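Local atomic coordinates of alanine racemase 1 (PDB entry 4Y2W), a protein that belongs to the alanine racemase family and joins an eight-stranded beta/alpha barrel to a largely beta C-terminal domain. Residues 82-87 against 103-108; 134-139 against 166-171; 203-208 against 222-227. The protein carries 1 engineered substitution. All blocks are in the same frame, centred on the assembly; numbering follows the deposited sequence.

Overall arrangement
All three contacts lie in the N-terminal beta/alpha barrel, and all are largely buried. Contacts 1 and 3 each join two neighbouring parallel strands of the same barrel sheet. Contact 2 joins two loops that follow other strands of it, 126-131 and 160-166. Contact 1 is held by backbone bonds and neutral polar side chains. Contact 3 has fewer backbone bonds, packs a methyl on an imidazole and ends at a phosphate ion. Contact 2 lacks strand pairing and adds R138 and H168 to a pocket that holds alanine. The contacts also touch: T105 meets Y166, and S167 meets R224. Contacts 1 and 2 reach the second subunit, whereas contact 3 does not.

Contact 1: 82-87 against 103-108; sequences PILIFG and TQTVYD
I83 to I85 and T103 to T105 run side by side as neighbouring parallel strands of the beta/alpha barrel. They are the two strands of a beta-alpha-beta unit, with helix 94-99 between them. Their short axes diverge by 29°. The tight part is the paired backbone. T103 N bonds to I83 O at 2.8 Å, and I85 N bonds to T103 O at 2.9 Å. T105 N adds only a weak bond to I85 O. The T105 hydroxyl does more there, since OG1 donates to I85 O over 2.7 Å. The same OG1 is also bonded to Y166 OH, so this buried oxygen has two partners.

L84 and T103 share the inner face, where both also touch H129. L84 CG stands anti to its backbone N (chi1 171°). This swings CD1 across to T103 CG2, 3.7 Å away. T103 OG1 is bonded to Y62 OH on the same side. I85 and Q104 share the outer face, toward the helices. There I85 CD1 lies 3.7 Å from Q104 OE1. I83 and I85 also pack on helix 68-76, and Q104 on helix 109-121.

The contact is looser where the strands end. F86 and G87 are partly exposed, and the F86 side chain starts away from the other strand. The two segments no longer pair as strands there, and Y107 turns to the second subunit, where its ring meets H256 of that chain edge-to-face. A side chain spans this looser end. The Q104 chain bends at chi2 (62°), which carries its amide toward G87. OE1 is bonded to T89 OG1, so the amide is held at both ends and its rotation is fixed. Its NE2 donates to G87 O at 2.9 Å, lying in the plane of that carbonyl.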
# COMPACT_ATOMS: atom_id res chain seq x y z
N PRO A 82 23.56 13.58 5.00
CA PRO A 82 23.08 14.25 3.79
C PRO A 82 22.06 13.41 3.04
O PRO A 82 22.20 12.19 2.96
CB PRO A 82 24.35 14.42 2.94
CG PRO A 82 25.48 14.36 3.92
CD PRO A 82 25.03 13.40 4.98
N ILE A 83 21.03 14.06 2.50
CA ILE A 83 19.94 13.38 1.79
C ILE A 83 19.78 13.95 0.39
O ILE A 83 19.81 15.17 0.20
CB ILE A 83 18.60 13.54 2.53
CG1 ILE A 83 18.71 13.02 3.97
CG2 ILE A 83 17.48 12.83 1.78
CD1 ILE A 83 17.69 13.63 4.91
N LEU A 84 19.59 13.06 -0.59
CA LEU A 84 19.38 13.45 -1.98
C LEU A 84 17.97 13.08 -2.42
O LEU A 84 17.53 11.95 -2.24
CB LEU A 84 20.39 12.76 -2.90
CG LEU A 84 20.15 12.90 -4.41
CD1 LEU A 84 20.23 14.35 -4.86
CD2 LEU A 84 21.14 12.06 -5.19
N ILE A 85 17.27 14.05 -3.01
CA ILE A 85 15.95 13.84 -3.59
C ILE A 85 16.10 13.61 -5.10
O ILE A 85 16.44 14.54 -5.84
CB ILE A 85 15.03 15.05 -3.34
CG1 ILE A 85 14.86 15.27 -1.83
CG2 ILE A 85 13.68 14.85 -4.01
CD1 ILE A 85 14.39 16.66 -1.46
N PHE A 86 15.84 12.39 -5.55
CA PHE A 86 15.90 12.05 -6.98
C PHE A 86 14.85 12.81 -7.77
O PHE A 86 15.11 13.27 -8.88
CB PHE A 86 15.68 10.55 -7.20
CG PHE A 86 16.72 9.67 -6.57
CD1 PHE A 86 18.06 9.79 -6.93
CD2 PHE A 86 16.37 8.71 -5.64
CE1 PHE A 86 19.03 8.98 -6.35
CE2 PHE A 86 17.33 7.89 -5.06
CZ PHE A 86 18.66 8.03 -5.41
N GLY A 87 13.66 12.94 -7.19
CA GLY A 87 12.52 13.51 -7.88
C GLY A 87 12.53 15.02 -7.95
O GLY A 87 13.46 15.69 -7.49
N THR A 103 19.81 17.86 -0.50
CA THR A 103 20.37 17.86 -1.84
C THR A 103 19.25 17.62 -2.85
O THR A 103 18.41 16.74 -2.66
CB THR A 103 21.47 16.78 -1.98
OG1 THR A 103 22.33 16.82 -0.84
CG2 THR A 103 22.28 17.00 -3.25
N GLN A 104 19.26 18.40 -3.93
CA GLN A 104 18.21 18.35 -4.94
C GLN A 104 18.76 17.97 -6.32
O GLN A 104 19.86 18.37 -6.70
CB GLN A 104 17.51 19.71 -5.04
CG GLN A 104 16.36 19.79 -6.03
CD GLN A 104 15.22 18.83 -5.70
OE1 GLN A 104 14.81 18.73 -4.54
NE2 GLN A 104 14.71 18.14 -6.71
N THR A 105 17.97 17.20 -7.06
CA THR A 105 18.30 16.83 -8.42
C THR A 105 17.92 17.96 -9.37
O THR A 105 16.85 18.54 -9.26
CB THR A 105 17.57 15.53 -8.82
OG1 THR A 105 18.02 14.46 -7.99
CG2 THR A 105 17.83 15.19 -10.28
N VAL A 106 18.82 18.26 -10.31
CA VAL A 106 18.61 19.34 -11.28
C VAL A 106 19.07 18.94 -12.68
O VAL A 106 20.15 18.38 -12.84
CB VAL A 106 19.37 20.62 -10.86
CG1 VAL A 106 19.06 21.77 -11.82
CG2 VAL A 106 19.02 21.01 -9.43
N TYR A 107 18.24 19.21 -13.68
CA TYR A 107 18.62 18.99 -15.07
C TYR A 107 18.01 20.03 -16.03
O TYR A 107 17.71 19.72 -17.18
CB TYR A 107 18.27 17.56 -15.51
CG TYR A 107 16.85 17.15 -15.21
CD1 TYR A 107 15.82 17.38 -16.13
CD2 TYR A 107 16.52 16.52 -14.01
CE1 TYR A 107 14.52 17.00 -15.86
CE2 TYR A 107 15.22 16.14 -13.73
CZ TYR A 107 14.22 16.38 -14.66
OH TYR A 107 12.93 16.01 -14.39
N ASP A 108 17.82 21.25 -15.55
CA ASP A 108 17.51 22.40 -16.41
C ASP A 108 17.83 23.70 -15.67
O ASP A 108 17.72 23.77 -14.44
CB ASP A 108 16.06 22.37 -16.91
CG ASP A 108 15.06 22.67 -15.82
OD1 ASP A 108 15.04 21.95 -14.80
OD2 ASP A 108 14.28 23.64 -15.99

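Contact 2: 134-139 against 166-171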
# COMPACT_ATOMS: atom_id res chain seq x y z
N THR A 134 21.63 8.88 -19.89
CA THR A 134 22.58 8.19 -20.76
C THR A 134 21.95 7.05 -21.55
O THR A 134 22.66 6.33 -22.25
CB THR A 134 23.76 7.63 -19.94
OG1 THR A 134 23.27 6.84 -18.85
CG2 THR A 134 24.61 8.76 -19.39
N GLY A 135 20.63 6.89 -21.47
CA GLY A 135 19.94 5.80 -22.18
C GLY A 135 18.56 5.42 -21.66
O GLY A 135 17.70 4.99 -22.43
N LEU A 136 18.36 5.57 -20.35
CA LEU A 136 17.11 5.19 -19.68
C LEU A 136 15.87 5.96 -20.15
O LEU A 136 14.74 5.45 -20.06
CB LEU A 136 17.28 5.34 -18.16
CG LEU A 136 16.13 4.93 -17.23
CD1 LEU A 136 15.83 3.44 -17.32
CD2 LEU A 136 16.47 5.32 -15.80
N GLY A 137 16.06 7.17 -20.66
CA GLY A 137 14.96 7.98 -21.20
C GLY A 137 13.96 8.48 -20.16
O GLY A 137 12.83 8.83 -20.50
N ARG A 138 14.38 8.53 -18.90
CA ARG A 138 13.48 8.84 -17.79
C ARG A 138 13.59 10.31 -17.38
O ARG A 138 12.72 11.11 -17.75
CB ARG A 138 13.76 7.89 -16.63
CG ARG A 138 12.84 8.02 -15.43
CD ARG A 138 13.07 6.89 -14.45
NE ARG A 138 14.30 7.06 -13.66
CZ ARG A 138 14.73 6.21 -12.74
NH1 ARG A 138 14.05 5.10 -12.47
NH2 ARG A 138 15.85 6.46 -12.08
N ILE A 139 14.64 10.68 -16.64
CA ILE A 139 14.93 12.10 -16.38
C ILE A 139 16.41 12.40 -16.59
O ILE A 139 17.25 11.49 -16.58
CB ILE A 139 14.51 12.57 -14.96
CG1 ILE A 139 15.17 11.72 -13.87
CG2 ILE A 139 13.00 12.54 -14.81
CD1 ILE A 139 15.28 12.44 -12.54
N TYR A 166 25.13 12.57 -11.76
CA TYR A 166 24.83 11.15 -11.85
C TYR A 166 23.91 10.76 -12.99
O TYR A 166 23.29 11.61 -13.63
CB TYR A 166 24.25 10.65 -10.52
CG TYR A 166 22.85 11.11 -10.19
CD1 TYR A 166 22.61 12.42 -9.77
CD2 TYR A 166 21.77 10.24 -10.26
CE1 TYR A 166 21.33 12.84 -9.46
CE2 TYR A 166 20.49 10.65 -9.95
CZ TYR A 166 20.27 11.95 -9.55
OH TYR A 166 18.99 12.36 -9.24
N SER A 167 23.87 9.46 -13.23
CA SER A 167 23.01 8.85 -14.24
C SER A 167 22.49 7.51 -13.69
O SER A 167 22.74 7.18 -12.53
CB SER A 167 23.78 8.65 -15.55
OG SER A 167 22.91 8.32 -16.61
N HIS A 168 21.80 6.75 -14.54
CA HIS A 168 21.15 5.50 -14.12
C HIS A 168 21.16 4.49 -15.26
O HIS A 168 20.82 4.83 -16.40
CB HIS A 168 19.70 5.80 -13.70
CG HIS A 168 19.10 4.78 -12.79
ND1 HIS A 168 19.12 4.90 -11.41
CD2 HIS A 168 18.45 3.62 -13.05
CE1 HIS A 168 18.52 3.85 -10.87
NE2 HIS A 168 18.10 3.06 -11.84
N PHE A 169 21.56 3.25 -14.96
CA PHE A 169 21.63 2.19 -15.96
C PHE A 169 20.23 1.68 -16.32
O PHE A 169 19.41 1.44 -15.43
CB PHE A 169 22.48 1.01 -15.48
CG PHE A 169 23.96 1.31 -15.42
CD1 PHE A 169 24.65 1.69 -16.57
CD2 PHE A 169 24.66 1.18 -14.23
CE1 PHE A 169 26.01 1.96 -16.52
CE2 PHE A 169 26.02 1.45 -14.18
CZ PHE A 169 26.69 1.83 -15.32
N ALA A 170 19.98 1.50 -17.62
CA ALA A 170 18.67 1.05 -18.11
C ALA A 170 18.49 -0.47 -18.07
O ALA A 170 17.37 -0.95 -17.90
CB ALA A 170 18.44 1.56 -19.52
N ALA A 171 19.58 -1.22 -18.24
CA ALA A 171 19.50 -2.68 -18.30
C ALA A 171 20.65 -3.37 -17.57
O ALA A 171 21.22 -4.34 -18.08
CB ALA A 171 19.43 -3.14 -19.75
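T134 meets S167 through their hydroxyls, with T134 OG1 donating to S167 OG at 2.7 Å. Both oxygens have further partners. Q183 NE2 bonds to T134 OG1, and S167 OG bonds to I132 O. This makes a short polar chain in a buried place. G135 follows, with its backbone near the A170 methyl.

L136 reaches two residues of the other loop. With chi1 at -177° the side chain extends toward that loop, one methyl going to each residue. CD1 rests 3.8 Å from A170 CA. CD2 reaches H168 CD2, also at 3.8 Å, and also lies over the rim of one face of the R138 guanidinium.

R138 comes next in the contact. Its chain is extended until chi3, where it bends and brings NH2 over the centre of the H168 ring, 3.6 Å above the plane. The guanidinium and ring planes are 47° apart, so this is not a flat stack. R138 and H168 both belong to the pocket that holds alanine. R138 NH1 also has a weak bond to Y268 OH of the second subunit.

The two loops follow strands 126-131 and 160-166 of the barrel. Helix 177-195 packs against them with Y179, Q183 and F187, while strand 203-208 meets S167 and H168 through I206 and N208.

Contact 3: 203-208 against 222-227; sequences LKHIAN and MVRPGI. With PO4 (phosphate ion), chain C.
M222 sets its terminal methyl squarely over the face of the H205 imidazole. CE is 3.6 Å from the ring centroid and only 6° off the normal, a CH-pi contact. H205 CG sits between its backbone N and carbonyl carbon (chi1 53°), which turns the ring beside the M222 side chain. L203 CD2 also touches CE of M222, at 3.9 Å.

The R224 side chain crosses that of H205 at about a right angle, and the ring and guanidinium planes are 72° apart. H205 ND1 lies at the edge of the guanidinium, 3.3 Å from R224 NH1. R224 NH2 is 3.1 Å from I206 O and bonds to S167 O, so the buried charged group lies among carbonyl oxygens. The backbones pair sparsely. R224 N bonds to A207 O at 3.0 Å, while M222 N bonds to K204 O only weakly.

A phosphate ion, probably picked up from the crystallisation solution, lies beyond the strand ends. N208 ND2, G226 N and I227 N each give it a weak hydrogen bond. Strands 203-208 and 222-224, with helix 209-214 between them, form the last beta-alpha-beta unit of the barrel. A phosphate here is consistent with the phosphate-binding end of beta/alpha barrels.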
# COMPACT_ATOMS: atom_id res chain seq x y z
N LEU A 203 31.38 14.38 -6.70
CA LEU A 203 30.59 13.14 -6.61
C LEU A 203 30.01 12.70 -7.95
O LEU A 203 28.92 13.13 -8.36
CB LEU A 203 29.49 13.27 -5.55
CG LEU A 203 29.89 12.84 -4.13
CD1 LEU A 203 31.16 13.53 -3.66
CD2 LEU A 203 28.74 13.09 -3.16
N LYS A 204 30.75 11.85 -8.65
CA LYS A 204 30.27 11.17 -9.85
C LYS A 204 29.80 9.79 -9.43
O LYS A 204 30.54 9.05 -8.76
CB LYS A 204 31.39 11.05 -10.89
CG LYS A 204 32.13 12.36 -11.16
CD LYS A 204 33.18 12.21 -12.26
CE LYS A 204 34.36 11.34 -11.86
NZ LYS A 204 35.16 11.92 -10.75
N HIS A 205 28.57 9.44 -9.81
CA HIS A 205 28.01 8.13 -9.47
C HIS A 205 26.96 7.68 -10.48
O HIS A 205 26.29 8.51 -11.09
CB HIS A 205 27.43 8.12 -8.05
CG HIS A 205 26.45 9.22 -7.78
ND1 HIS A 205 25.12 8.98 -7.53
CD2 HIS A 205 26.61 10.57 -7.70
CE1 HIS A 205 24.50 10.13 -7.32
NE2 HIS A 205 25.38 11.11 -7.41
N ILE A 206 26.84 6.37 -10.65
CA ILE A 206 25.94 5.81 -11.65
C ILE A 206 25.40 4.41 -11.30
O ILE A 206 24.32 4.03 -11.76
CB ILE A 206 26.65 5.77 -13.03
CG1 ILE A 206 25.66 5.46 -14.16
CG2 ILE A 206 27.80 4.77 -13.02
CD1 ILE A 206 26.22 5.74 -15.54
N ALA A 207 26.13 3.66 -10.47
CA ALA A 207 25.82 2.26 -10.22
C ALA A 207 24.72 2.05 -9.17
O ALA A 207 24.82 2.54 -8.04
CB ALA A 207 27.08 1.52 -9.79
N ASN A 208 23.67 1.33 -9.57
CA ASN A 208 22.71 0.74 -8.64
C ASN A 208 23.16 -0.69 -8.31
O ASN A 208 24.21 -1.12 -8.80
CB ASN A 208 21.29 0.77 -9.21
CG ASN A 208 21.16 0.04 -10.54
OD1 ASN A 208 22.16 -0.26 -11.21
ND2 ASN A 208 19.93 -0.25 -10.95
N MET A 222 30.81 7.38 -5.85
CA MET A 222 29.73 6.94 -4.95
C MET A 222 28.88 5.85 -5.60
O MET A 222 28.80 5.74 -6.83
CB MET A 222 28.87 8.13 -4.54
CG MET A 222 27.93 7.86 -3.38
SD MET A 222 27.26 9.36 -2.64
CE MET A 222 26.43 10.09 -4.05
N VAL A 223 28.24 5.05 -4.76
CA VAL A 223 27.46 3.89 -5.19
C VAL A 223 26.08 3.92 -4.51
O VAL A 223 25.95 4.41 -3.39
CB VAL A 223 28.30 2.61 -4.91
CG1 VAL A 223 27.52 1.55 -4.16
CG2 VAL A 223 28.87 2.07 -6.22
N ARG A 224 25.06 3.40 -5.19
CA ARG A 224 23.65 3.56 -4.76
C ARG A 224 22.91 2.24 -4.50
O ARG A 224 22.00 1.86 -5.26
CB ARG A 224 22.87 4.36 -5.82
CG ARG A 224 23.37 5.78 -6.07
CD ARG A 224 22.36 6.58 -6.88
NE ARG A 224 21.96 5.88 -8.10
CZ ARG A 224 22.37 6.18 -9.34
NH1 ARG A 224 23.19 7.20 -9.59
NH2 ARG A 224 21.93 5.45 -10.36
N PRO A 225 23.27 1.53 -3.41
CA PRO A 225 22.54 0.30 -3.08
C PRO A 225 21.16 0.59 -2.49
O PRO A 225 21.03 1.47 -1.63
CB PRO A 225 23.44 -0.36 -2.03
CG PRO A 225 24.15 0.78 -1.38
CD PRO A 225 24.37 1.79 -2.47
N GLY A 226 20.16 -0.15 -2.95
CA GLY A 226 18.79 -0.01 -2.45
C GLY A 226 18.24 -1.34 -1.99
O GLY A 226 18.49 -1.75 -0.86
N ILE A 227 17.50 -2.01 -2.87
CA ILE A 227 16.88 -3.30 -2.54
C ILE A 227 17.87 -4.30 -1.94
O ILE A 227 17.53 -5.06 -1.04
CB ILE A 227 16.20 -3.94 -3.78
CG1 ILE A 227 15.39 -5.19 -3.38
CG2 ILE A 227 17.22 -4.30 -4.85
CD1 ILE A 227 14.37 -4.95 -2.30
P PO4 C . 18.35 -0.49 -6.60
O1 PO4 C . 19.31 -1.42 -5.89
O2 PO4 C . 18.29 -0.81 -8.07
O3 PO4 C . 18.83 0.94 -6.42
O4 PO4 C . 16.97 -0.64 -6.00